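Local coordinates for Mll2253 protein (Mesorhizobium loti, PDB 3Q63) that is of unknown function but belongs to the AHA1 family, whose Bet v 1-like fold often binds small hydrophobic ligands, at residues B[35-43]-B[50-58]. Sequence-based numbering, arbitrary orientation.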
# COMPACT_ATOMS: atom_id res chain seq x y z
N GLU B 35 8.04 5.44 -8.84
CA GLU B 35 7.65 5.82 -7.49
C GLU B 35 6.58 6.91 -7.47
O GLU B 35 5.82 7.02 -6.50
CB GLU B 35 8.88 6.29 -6.70
CG GLU B 35 8.56 6.65 -5.26
CD GLU B 35 9.75 7.25 -4.54
OE1 GLU B 35 10.82 6.60 -4.53
OE2 GLU B 35 9.62 8.36 -3.98
N GLU B 36 6.52 7.70 -8.53
CA GLU B 36 5.57 8.80 -8.64
C GLU B 36 4.12 8.34 -8.83
O GLU B 36 3.20 8.97 -8.30
CB GLU B 36 5.98 9.71 -9.80
CG GLU B 36 5.75 11.18 -9.55
CD GLU B 36 6.37 11.66 -8.25
OE1 GLU B 36 7.61 11.52 -8.08
OE2 GLU B 36 5.62 12.16 -7.38
N TRP B 37 3.90 7.27 -9.58
CA TRP B 37 2.55 6.78 -9.80
C TRP B 37 2.30 5.45 -9.12
O TRP B 37 1.16 5.07 -8.87
CB TRP B 37 2.25 6.64 -11.30
CG TRP B 37 3.17 5.72 -12.04
CD1 TRP B 37 4.37 6.05 -12.62
CD2 TRP B 37 2.99 4.32 -12.28
NE1 TRP B 37 4.94 4.94 -13.19
CE2 TRP B 37 4.11 3.86 -13.00
CE3 TRP B 37 1.98 3.40 -11.94
CZ2 TRP B 37 4.26 2.54 -13.40
CZ3 TRP B 37 2.13 2.07 -12.34
CH2 TRP B 37 3.27 1.65 -13.06
N LEU B 38 3.38 4.73 -8.81
CA LEU B 38 3.25 3.45 -8.14
C LEU B 38 3.72 3.62 -6.70
O LEU B 38 2.94 4.04 -5.84
CB LEU B 38 4.09 2.40 -8.87
CG LEU B 38 3.87 0.96 -8.44
CD1 LEU B 38 2.43 0.53 -8.74
CD2 LEU B 38 4.85 0.08 -9.17
N MSE B 39 4.99 3.31 -6.44
CA MSE B 39 5.57 3.48 -5.11
C MSE B 39 7.06 3.14 -5.13
O MSE B 39 7.60 2.73 -6.15
CB MSE B 39 4.85 2.62 -4.07
CG MSE B 39 5.08 1.12 -4.20
SE MSE B 39 3.87 0.05 -3.11
CE MSE B 39 2.41 -0.17 -4.36
N LYS B 40 7.70 3.34 -3.98
CA LYS B 40 9.12 3.07 -3.77
C LYS B 40 9.52 1.76 -4.43
O LYS B 40 8.83 0.75 -4.31
CB LYS B 40 9.40 2.98 -2.27
CG LYS B 40 10.73 3.54 -1.81
CD LYS B 40 11.91 2.85 -2.45
CE LYS B 40 13.22 3.36 -1.84
NZ LYS B 40 13.28 3.12 -0.37
N ASN B 41 10.66 1.78 -5.13
CA ASN B 41 11.12 0.59 -5.82
C ASN B 41 12.56 0.73 -6.26
O ASN B 41 13.11 1.83 -6.30
CB ASN B 41 10.29 0.38 -7.08
CG ASN B 41 10.54 1.46 -8.11
OD1 ASN B 41 10.05 2.59 -7.99
ND2 ASN B 41 11.34 1.13 -9.12
N ASP B 42 13.17 -0.41 -6.59
CA ASP B 42 14.54 -0.45 -7.09
C ASP B 42 14.56 -1.24 -8.39
O ASP B 42 15.40 -2.11 -8.61
CB ASP B 42 15.49 -1.09 -6.05
CG ASP B 42 15.01 -2.46 -5.56
OD1 ASP B 42 15.87 -3.25 -5.13
OD2 ASP B 42 13.79 -2.73 -5.59
N PHE B 43 13.60 -0.92 -9.26
CA PHE B 43 13.46 -1.56 -10.57
C PHE B 43 14.66 -1.31 -11.49
O PHE B 43 15.36 -0.31 -11.36
CB PHE B 43 12.19 -1.02 -11.26
CG PHE B 43 12.03 -1.47 -12.68
CD1 PHE B 43 11.44 -2.70 -12.97
CD2 PHE B 43 12.51 -0.69 -13.74
CE1 PHE B 43 11.34 -3.15 -14.28
CE2 PHE B 43 12.41 -1.14 -15.06
CZ PHE B 43 11.82 -2.37 -15.33
N ARG B 50 16.08 -8.86 -9.86
CA ARG B 50 15.16 -8.97 -8.74
C ARG B 50 15.10 -7.65 -7.98
O ARG B 50 16.12 -7.00 -7.76
CB ARG B 50 15.58 -10.13 -7.84
CG ARG B 50 17.00 -10.60 -8.06
CD ARG B 50 17.12 -12.13 -8.12
NE ARG B 50 16.43 -12.77 -7.00
CZ ARG B 50 16.75 -13.97 -6.52
NH1 ARG B 50 16.06 -14.48 -5.50
NH2 ARG B 50 17.75 -14.66 -7.04
N PHE B 51 13.89 -7.25 -7.60
CA PHE B 51 13.68 -6.01 -6.88
C PHE B 51 12.42 -6.08 -6.03
O PHE B 51 11.71 -7.10 -6.02
CB PHE B 51 13.58 -4.83 -7.86
CG PHE B 51 12.37 -4.87 -8.76
CD1 PHE B 51 11.24 -4.11 -8.47
CD2 PHE B 51 12.36 -5.68 -9.89
CE1 PHE B 51 10.12 -4.15 -9.30
CE2 PHE B 51 11.24 -5.73 -10.72
CZ PHE B 51 10.12 -4.96 -10.43
N ASN B 52 12.17 -5.00 -5.30
CA ASN B 52 10.99 -4.90 -4.46
C ASN B 52 10.27 -3.59 -4.73
O ASN B 52 10.85 -2.63 -5.24
CB ASN B 52 11.37 -4.94 -2.97
CG ASN B 52 11.96 -6.26 -2.55
OD1 ASN B 52 13.17 -6.39 -2.45
ND2 ASN B 52 11.10 -7.25 -2.31
N ILE B 53 9.00 -3.58 -4.38
CA ILE B 53 8.15 -2.42 -4.52
C ILE B 53 7.56 -2.36 -3.11
O ILE B 53 6.92 -3.31 -2.65
CB ILE B 53 7.04 -2.67 -5.57
CG1 ILE B 53 7.67 -2.87 -6.95
CG2 ILE B 53 6.10 -1.48 -5.64
CD1 ILE B 53 6.66 -3.06 -8.08
N SER B 54 7.82 -1.26 -2.40
CA SER B 54 7.35 -1.14 -1.02
C SER B 54 6.61 0.16 -0.71
O SER B 54 6.84 1.20 -1.33
CB SER B 54 8.54 -1.29 -0.05
OG SER B 54 9.49 -0.24 -0.24
N ALA B 55 5.72 0.07 0.28
CA ALA B 55 4.89 1.19 0.70
C ALA B 55 5.40 1.83 2.00
O ALA B 55 6.14 1.20 2.75
CB ALA B 55 3.45 0.72 0.88
N ASP B 56 4.97 3.06 2.27
CA ASP B 56 5.42 3.73 3.49
C ASP B 56 4.92 3.07 4.78
O ASP B 56 5.57 3.18 5.81
CB ASP B 56 5.00 5.20 3.49
CG ASP B 56 5.74 6.03 2.45
OD1 ASP B 56 6.87 5.63 2.06
OD2 ASP B 56 5.21 7.07 2.04
N TRP B 57 3.79 2.38 4.70
CA TRP B 57 3.21 1.73 5.88
C TRP B 57 3.78 0.35 6.21
O TRP B 57 3.34 -0.29 7.18
CB TRP B 57 1.69 1.64 5.74
CG TRP B 57 1.21 1.13 4.41
CD1 TRP B 57 0.89 1.87 3.31
CD2 TRP B 57 0.92 -0.23 4.08
NE1 TRP B 57 0.41 1.05 2.32
CE2 TRP B 57 0.42 -0.24 2.76
CE3 TRP B 57 1.04 -1.45 4.76
CZ2 TRP B 57 0.03 -1.42 2.12
CZ3 TRP B 57 0.65 -2.62 4.12
CH2 TRP B 57 0.15 -2.59 2.82
N GLY B 58 4.73 -0.12 5.40
CA GLY B 58 5.36 -1.40 5.65
C GLY B 58 5.13 -2.52 4.64
O GLY B 58 5.92 -3.46 4.59
O HOH W 1 6.28 4.60 -1.76
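Phe51 meets Asp42 and Phe43 with nearly every atom of its side chain. Its CB lies 3.1 Å from Asp42 OD2, and CG and CD1 pass beneath Phe43 CA, which sits over the ring face 4.1 Å from the centroid as a CH-pi contact. Farther out, CE1, CE2 and the tip CZ receive the Phe43 ring, whose CD1 comes within 3.6 Å of CZ. The two side chains run side by side, yet the planes stand at 87°, an edge-to-face pair with the edge of Phe43 turned to the face of Phe51. With an alanine here, the Phe43 edge would probably lose its aromatic face and a gap would open beside Val65 and Tyr76, which also pack there.

Asp42 turns its carboxylate back to the neighbouring strand, with CG lodged between its own N and carbonyl carbon (chi1 53°). The syn lone pair of OD2 thereby takes the Asn52 N-H in a nearly straight bond of 2.8 Å, 172° at the hydrogen, while the return bond from Asp42 N to Asn52 O is weak. A side-chain acceptor thus stands in for a backbone carbonyl at this end of the pairing. Farther along, Ser54 N donates to Lys40 O at 3.0 Å, and Ser54 OG is hydrogen-bonded to Arg119 of the second subunit. The Leu38 and Ile53 side chains cross at about a right angle, Leu38 CD2 touching Ile53 CD1 at 3.8 Å, and Leu38 also reaches Phe131 on the long helix 118-141. The whole is a short antiparallel hairpin at the edge of the curved sheet of the Bet v 1-like, helix-grip fold.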